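Local coordinates for phytase (Citrobacter braakii, PDB 3ZHC), which belongs to branch 2 of the histidine phosphatase superfamily, with a mixed beta sheet flanked by helices and several disulfide bonds, at residues B[72-86]-B[374-388]. The protein carries 2 engineered substitutions. Sequence-based numbering, arbitrary orientation. Where two conformers were deposited one is given.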
loop_
_atom_site.group_PDB
_atom_site.type_symbol
_atom_site.label_atom_id
_atom_site.label_comp_id
_atom_site.label_asym_id
_atom_site.label_seq_id
_atom_site.Cartn_x
_atom_site.Cartn_y
_atom_site.Cartn_z
ATOM N N ARG B 72 15.463 -23.816 12.580
ATOM C CA ARG B 72 14.679 -22.686 13.040
ATOM C C ARG B 72 13.431 -22.436 12.144
ATOM O O ARG B 72 12.363 -22.079 12.657
ATOM C CB ARG B 72 15.537 -21.461 13.105
ATOM C CG ARG B 72 14.772 -20.233 13.409
ATOM C CD ARG B 72 15.533 -19.341 14.206
ATOM N NE ARG B 72 14.882 -18.030 14.305
ATOM C CZ ARG B 72 15.154 -17.130 15.243
ATOM N NH1 ARG B 72 16.072 -17.374 16.202
ATOM N NH2 ARG B 72 14.499 -15.970 15.235
ATOM N N GLY B 73 13.592 -22.619 10.828
ATOM C CA GLY B 73 12.479 -22.529 9.880
ATOM C C GLY B 73 11.422 -23.572 10.203
ATOM O O GLY B 73 10.229 -23.271 10.203
ATOM N N GLY B 74 11.879 -24.798 10.482
ATOM C CA GLY B 74 11.012 -25.879 10.926
ATOM C C GLY B 74 10.275 -25.521 12.213
ATOM O O GLY B 74 9.076 -25.680 12.291
ATOM N N GLU B 75 11.017 -25.024 13.204
ATOM C CA GLU B 75 10.451 -24.617 14.523
ATOM C C GLU B 75 9.331 -23.565 14.379
ATOM O O GLU B 75 8.308 -23.645 15.056
ATOM C CB GLU B 75 11.561 -24.105 15.457
ATOM C CG GLU B 75 11.141 -23.942 16.928
ATOM C CD GLU B 75 12.290 -23.453 17.853
ATOM O OE1 GLU B 75 13.502 -23.629 17.497
ATOM O OE2 GLU B 75 11.974 -22.894 18.941
ATOM N N LEU B 76 9.538 -22.593 13.490
ATOM C CA LEU B 76 8.517 -21.559 13.203
ATOM C C LEU B 76 7.261 -22.148 12.524
ATOM O O LEU B 76 6.146 -21.720 12.821
ATOM C CB LEU B 76 9.108 -20.421 12.358
ATOM C CG LEU B 76 10.108 -19.533 13.108
ATOM C CD1 LEU B 76 10.900 -18.676 12.153
ATOM C CD2 LEU B 76 9.369 -18.665 14.184
ATOM N N VAL B 77 7.448 -23.120 11.621
ATOM C CA VAL B 77 6.294 -23.803 10.989
ATOM C C VAL B 77 5.531 -24.647 12.054
ATOM O O VAL B 77 4.303 -24.719 12.007
ATOM C CB VAL B 77 6.686 -24.653 9.760
ATOM C CG1 VAL B 77 5.475 -25.436 9.227
ATOM C CG2 VAL B 77 7.280 -23.769 8.647
ATOM N N SER B 78 6.263 -25.267 13.000
ATOM C CA SER B 78 5.626 -26.055 14.084
ATOM C C SER B 78 4.750 -25.151 14.958
ATOM O O SER B 78 3.729 -25.583 15.448
ATOM C CB SER B 78 6.667 -26.813 14.933
ATOM O OG SER B 78 7.492 -25.926 15.673
ATOM N N GLU B 79 5.170 -23.884 15.140
ATOM C CA GLU B 79 4.349 -22.897 15.865
ATOM C C GLU B 79 3.019 -22.641 15.149
ATOM O O GLU B 79 1.992 -22.501 15.805
ATOM C CB GLU B 79 5.091 -21.557 16.066
ATOM C CG GLU B 79 6.202 -21.600 17.111
ATOM C CD GLU B 79 5.696 -21.913 18.512
ATOM O OE1 GLU B 79 4.501 -21.676 18.810
ATOM O OE2 GLU B 79 6.496 -22.402 19.314
ATOM N N LEU B 80 3.047 -22.571 13.809
ATOM C CA LEU B 80 1.810 -22.457 13.020
ATOM C C LEU B 80 0.988 -23.748 13.144
ATOM O O LEU B 80 -0.214 -23.685 13.309
ATOM C CB LEU B 80 2.087 -22.121 11.542
ATOM C CG LEU B 80 2.641 -20.721 11.271
ATOM C CD1 LEU B 80 2.973 -20.573 9.822
ATOM C CD2 LEU B 80 1.648 -19.609 11.727
ATOM N N GLY B 81 1.658 -24.903 13.067
ATOM C CA GLY B 81 1.000 -26.222 13.245
ATOM C C GLY B 81 0.291 -26.315 14.588
ATOM O O GLY B 81 -0.839 -26.800 14.669
ATOM N N GLN B 82 0.976 -25.831 15.627
ATOM C CA GLN B 82 0.467 -25.775 17.004
ATOM C C GLN B 82 -0.740 -24.851 17.091
ATOM O O GLN B 82 -1.772 -25.242 17.637
ATOM C CB GLN B 82 1.616 -25.346 17.963
ATOM C CG GLN B 82 1.236 -24.910 19.374
ATOM C CD GLN B 82 2.488 -24.638 20.222
ATOM O OE1 GLN B 82 3.230 -25.579 20.568
ATOM N NE2 GLN B 82 2.733 -23.338 20.565
ATOM N N TYR B 83 -0.610 -23.628 16.551
ATOM C CA TYR B 83 -1.746 -22.664 16.509
ATOM C C TYR B 83 -2.938 -23.257 15.754
ATOM O O TYR B 83 -4.074 -23.166 16.229
ATOM C CB TYR B 83 -1.333 -21.315 15.889
ATOM C CG TYR B 83 -2.500 -20.408 15.491
ATOM C CD1 TYR B 83 -3.160 -19.623 16.440
ATOM C CD2 TYR B 83 -2.943 -20.338 14.152
ATOM C CE1 TYR B 83 -4.245 -18.781 16.075
ATOM C CE2 TYR B 83 -4.023 -19.501 13.783
ATOM C CZ TYR B 83 -4.665 -18.729 14.761
ATOM O OH TYR B 83 -5.716 -17.909 14.411
ATOM N N GLN B 84 -2.668 -23.861 14.588
ATOM C CA GLN B 84 -3.735 -24.459 13.768
ATOM C C GLN B 84 -4.411 -25.659 14.463
ATOM O O GLN B 84 -5.624 -25.835 14.317
ATOM C CB GLN B 84 -3.228 -24.843 12.355
ATOM C CG GLN B 84 -2.810 -23.633 11.421
ATOM C CD GLN B 84 -3.977 -22.751 10.943
ATOM O OE1 GLN B 84 -4.924 -22.485 11.674
ATOM N NE2 GLN B 84 -3.886 -22.287 9.714
ATOM N N ARG B 85 -3.634 -26.467 15.210
ATOM C CA ARG B 85 -4.200 -27.566 16.034
ATOM C C ARG B 85 -5.244 -27.012 17.014
ATOM O O ARG B 85 -6.359 -27.502 17.069
ATOM C CB ARG B 85 -3.100 -28.299 16.817
ATOM C CG ARG B 85 -3.587 -29.471 17.734
ATOM C CD ARG B 85 -2.535 -29.819 18.814
ATOM N NE ARG B 85 -3.060 -30.791 19.784
ATOM C CZ ARG B 85 -3.131 -32.129 19.601
ATOM N NH1 ARG B 85 -2.707 -32.718 18.455
ATOM N NH2 ARG B 85 -3.640 -32.904 20.579
ATOM N N LEU B 86 -4.846 -25.983 17.773
ATOM C CA LEU B 86 -5.726 -25.326 18.770
ATOM C C LEU B 86 -6.943 -24.678 18.123
ATOM O O LEU B 86 -8.059 -24.802 18.633
ATOM C CB LEU B 86 -4.946 -24.276 19.582
ATOM C CG LEU B 86 -3.810 -24.816 20.476
ATOM C CD1 LEU B 86 -2.847 -23.724 20.878
ATOM C CD2 LEU B 86 -4.388 -25.552 21.725
ATOM N N VAL B 374 -2.850 -16.986 6.665
ATOM C CA VAL B 374 -2.289 -17.154 8.025
ATOM C C VAL B 374 -0.752 -17.117 7.935
ATOM O O VAL B 374 -0.151 -17.823 7.116
ATOM C CB VAL B 374 -2.785 -18.452 8.685
ATOM C CG1 VAL B 374 -2.144 -18.657 10.039
ATOM C CG2 VAL B 374 -4.297 -18.416 8.815
ATOM N N TYR B 375 -0.138 -16.291 8.787
ATOM C CA TYR B 375 1.295 -16.019 8.744
ATOM C C TYR B 375 1.816 -15.547 10.102
ATOM O O TYR B 375 1.037 -15.299 11.016
ATOM C CB TYR B 375 1.548 -14.911 7.729
ATOM C CG TYR B 375 1.041 -13.549 8.212
ATOM C CD1 TYR B 375 -0.348 -13.240 8.227
ATOM C CD2 TYR B 375 1.939 -12.574 8.675
ATOM C CE1 TYR B 375 -0.807 -11.976 8.688
ATOM C CE2 TYR B 375 1.491 -11.315 9.135
ATOM C CZ TYR B 375 0.130 -11.022 9.140
ATOM O OH TYR B 375 -0.280 -9.814 9.583
ATOM N N GLN B 376 3.141 -15.425 10.205
ATOM C CA GLN B 376 3.808 -14.846 11.369
ATOM C C GLN B 376 4.401 -13.542 10.971
ATOM O O GLN B 376 4.987 -13.431 9.871
ATOM C CB GLN B 376 4.924 -15.751 11.858
ATOM C CG GLN B 376 4.419 -17.027 12.553
ATOM C CD GLN B 376 5.280 -18.224 12.272
ATOM O OE1 GLN B 376 5.568 -18.513 11.129
ATOM N NE2 GLN B 376 5.685 -18.942 13.320
ATOM N N THR B 377 4.276 -12.530 11.840
ATOM C CA THR B 377 4.942 -11.250 11.613
ATOM C C THR B 377 6.456 -11.484 11.659
ATOM O O THR B 377 6.922 -12.491 12.223
ATOM C CB THR B 377 4.543 -10.165 12.644
ATOM O OG1 THR B 377 4.841 -10.608 13.967
ATOM C CG2 THR B 377 3.050 -9.847 12.550
ATOM N N LEU B 378 7.215 -10.572 11.067
ATOM C CA LEU B 378 8.684 -10.685 11.030
ATOM C C LEU B 378 9.270 -10.678 12.462
ATOM O O LEU B 378 10.223 -11.384 12.754
ATOM C CB LEU B 378 9.287 -9.567 10.147
ATOM C CG LEU B 378 10.790 -9.577 9.819
ATOM C CD1 LEU B 378 11.234 -10.928 9.258
ATOM C CD2 LEU B 378 11.131 -8.447 8.852
ATOM N N ARG B 379 8.666 -9.868 13.328
ATOM C CA ARG B 379 8.984 -9.813 14.761
ATOM C C ARG B 379 8.754 -11.183 15.416
ATOM O O ARG B 379 9.608 -11.666 16.174
ATOM C CB ARG B 379 8.096 -8.761 15.433
ATOM C CG ARG B 379 8.445 -8.360 16.869
ATOM C CD ARG B 379 9.651 -7.439 16.939
ATOM N NE ARG B 379 10.926 -8.149 17.142
ATOM C CZ ARG B 379 12.137 -7.597 16.995
ATOM N NH1 ARG B 379 12.290 -6.301 16.624
ATOM N NH2 ARG B 379 13.217 -8.340 17.216
ATOM N N ASP B 380 7.598 -11.808 15.111
ATOM C CA ASP B 380 7.264 -13.150 15.664
ATOM C C ASP B 380 8.179 -14.274 15.123
ATOM O O ASP B 380 8.315 -15.307 15.767
ATOM C CB ASP B 380 5.767 -13.507 15.443
ATOM C CG ASP B 380 4.797 -12.731 16.402
ATOM O OD1 ASP B 380 5.236 -11.829 17.171
ATOM O OD2 ASP B 380 3.581 -13.039 16.377
ATOM N N MET B 381 8.785 -14.066 13.947
ATOM C CA MET B 381 9.786 -14.993 13.413
ATOM C C MET B 381 11.071 -14.774 14.177
ATOM O O MET B 381 11.630 -15.712 14.734
ATOM C CB MET B 381 10.013 -14.776 11.926
ATOM C CG MET B 381 8.808 -15.156 11.077
ATOM S SD MET B 381 8.991 -14.754 9.357
ATOM C CE MET B 381 7.449 -15.420 8.690
ATOM N N ARG B 382 11.517 -13.514 14.195
ATOM C CA ARG B 382 12.726 -13.063 14.903
ATOM C C ARG B 382 12.787 -13.553 16.343
ATOM O O ARG B 382 13.811 -14.064 16.765
ATOM C CB ARG B 382 12.792 -11.517 14.890
ATOM C CG ARG B 382 14.069 -10.861 15.474
ATOM C CD ARG B 382 15.257 -11.235 14.689
ATOM N NE ARG B 382 16.460 -10.442 14.998
ATOM C CZ ARG B 382 17.607 -10.517 14.307
ATOM N NH1 ARG B 382 17.726 -11.348 13.256
ATOM N NH2 ARG B 382 18.649 -9.762 14.661
ATOM N N ASP B 383 11.685 -13.402 17.073
ATOM C CA ASP B 383 11.588 -13.817 18.485
ATOM C C ASP B 383 11.170 -15.277 18.703
ATOM O O ASP B 383 11.262 -15.771 19.825
ATOM C CB ASP B 383 10.560 -12.938 19.219
ATOM C CG ASP B 383 10.897 -11.463 19.189
ATOM O OD1 ASP B 383 12.076 -11.090 19.121
ATOM O OD2 ASP B 383 9.951 -10.665 19.239
ATOM N N ILE B 384 10.715 -15.959 17.628
ATOM C CA ILE B 384 10.110 -17.322 17.703
ATOM C C ILE B 384 9.004 -17.281 18.775
ATOM O O ILE B 384 9.017 -18.042 19.760
ATOM C CB ILE B 384 11.136 -18.467 17.954
ATOM C CG1 ILE B 384 12.307 -18.376 16.988
ATOM C CG2 ILE B 384 10.448 -19.843 17.820
ATOM C CD1 ILE B 384 13.359 -19.462 17.203
ATOM N N GLN B 385 8.068 -16.355 18.558
ATOM C CA GLN B 385 6.957 -16.117 19.442
ATOM C C GLN B 385 6.096 -17.381 19.562
ATOM O O GLN B 385 5.617 -17.879 18.539
ATOM C CB GLN B 385 6.110 -14.930 18.921
ATOM C CG GLN B 385 4.777 -14.654 19.683
ATOM C CD GLN B 385 4.979 -14.371 21.144
ATOM O OE1 GLN B 385 5.798 -13.528 21.517
ATOM N NE2 GLN B 385 4.229 -15.069 21.993
ATOM N N PRO B 386 5.908 -17.917 20.815
ATOM C CA PRO B 386 5.007 -19.080 20.954
ATOM C C PRO B 386 3.569 -18.707 20.561
ATOM O O PRO B 386 3.043 -17.715 21.064
ATOM C CB PRO B 386 5.107 -19.448 22.446
ATOM C CG PRO B 386 5.686 -18.235 23.123
ATOM C CD PRO B 386 6.530 -17.544 22.108
ATOM N N LEU B 387 2.961 -19.490 19.660
ATOM C CA LEU B 387 1.599 -19.198 19.159
ATOM C C LEU B 387 0.529 -20.044 19.861
ATOM O O LEU B 387 0.746 -21.220 20.153
ATOM C CB LEU B 387 1.518 -19.405 17.638
ATOM C CG LEU B 387 2.432 -18.546 16.751
ATOM C CD1 LEU B 387 2.260 -18.940 15.277
ATOM C CD2 LEU B 387 2.162 -17.073 16.946
ATOM N N SER B 388 -0.620 -19.416 20.117
ATOM C CA SER B 388 -1.771 -20.051 20.784
ATOM C C SER B 388 -3.037 -19.264 20.469
ATOM O O SER B 388 -2.991 -18.322 19.708
ATOM C CB SER B 388 -1.550 -20.081 22.293
ATOM O OG SER B 388 -1.644 -18.775 22.846
HETATM O O HOH W 1 15.709 -15.369 18.733
#
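E79 and Q82 of helix 72-86 grip the backbone of L387. E79 OE1 accepts from L387 N at 2.8 Å, nearly straight at 173° but from above the carboxylate plane. With CG beside its backbone N and a bend at chi2 (-63°), the E79 chain folds over to P386 and L387. Q82 is extended instead, and its NE2 donates to L387 O at 2.9 Å, in the carbonyl plane. The backbone N and O of L387 are thus both held from one helix turn. The L387 side chain points toward the helix, with CD1 3.7 Å from L80 CD2. Y83 presents a ring edge to S388, with CD1 3.5 Å from S388 O. Farther along, Q376 NE2 donates to L76 O at 2.9 Å, while its OE1 lies against L80 CD1.

Within the histidine phosphatase fold, the contact lays helix 71-90 against the chain leaving sheet strand 366-375. T377 caps the start of helix 378-382, its OG1 accepting from D380 N, and a Schellman motif with positive phi at I384 follows. I384 CD1 lies over one face of the R72 guanidinium, 3.5 Å from CZ. R72 NH2 lies close to R382 O, in a bent bond whose length of 2.5 Å is doubtfully short, and bonds weakly to M381 O. One water bridges R72 NH1 and R382 O. R382 NH1 reaches M250 O beyond the contact. At the strand end, Q84 NE2 packs on V374 and bonds to E353.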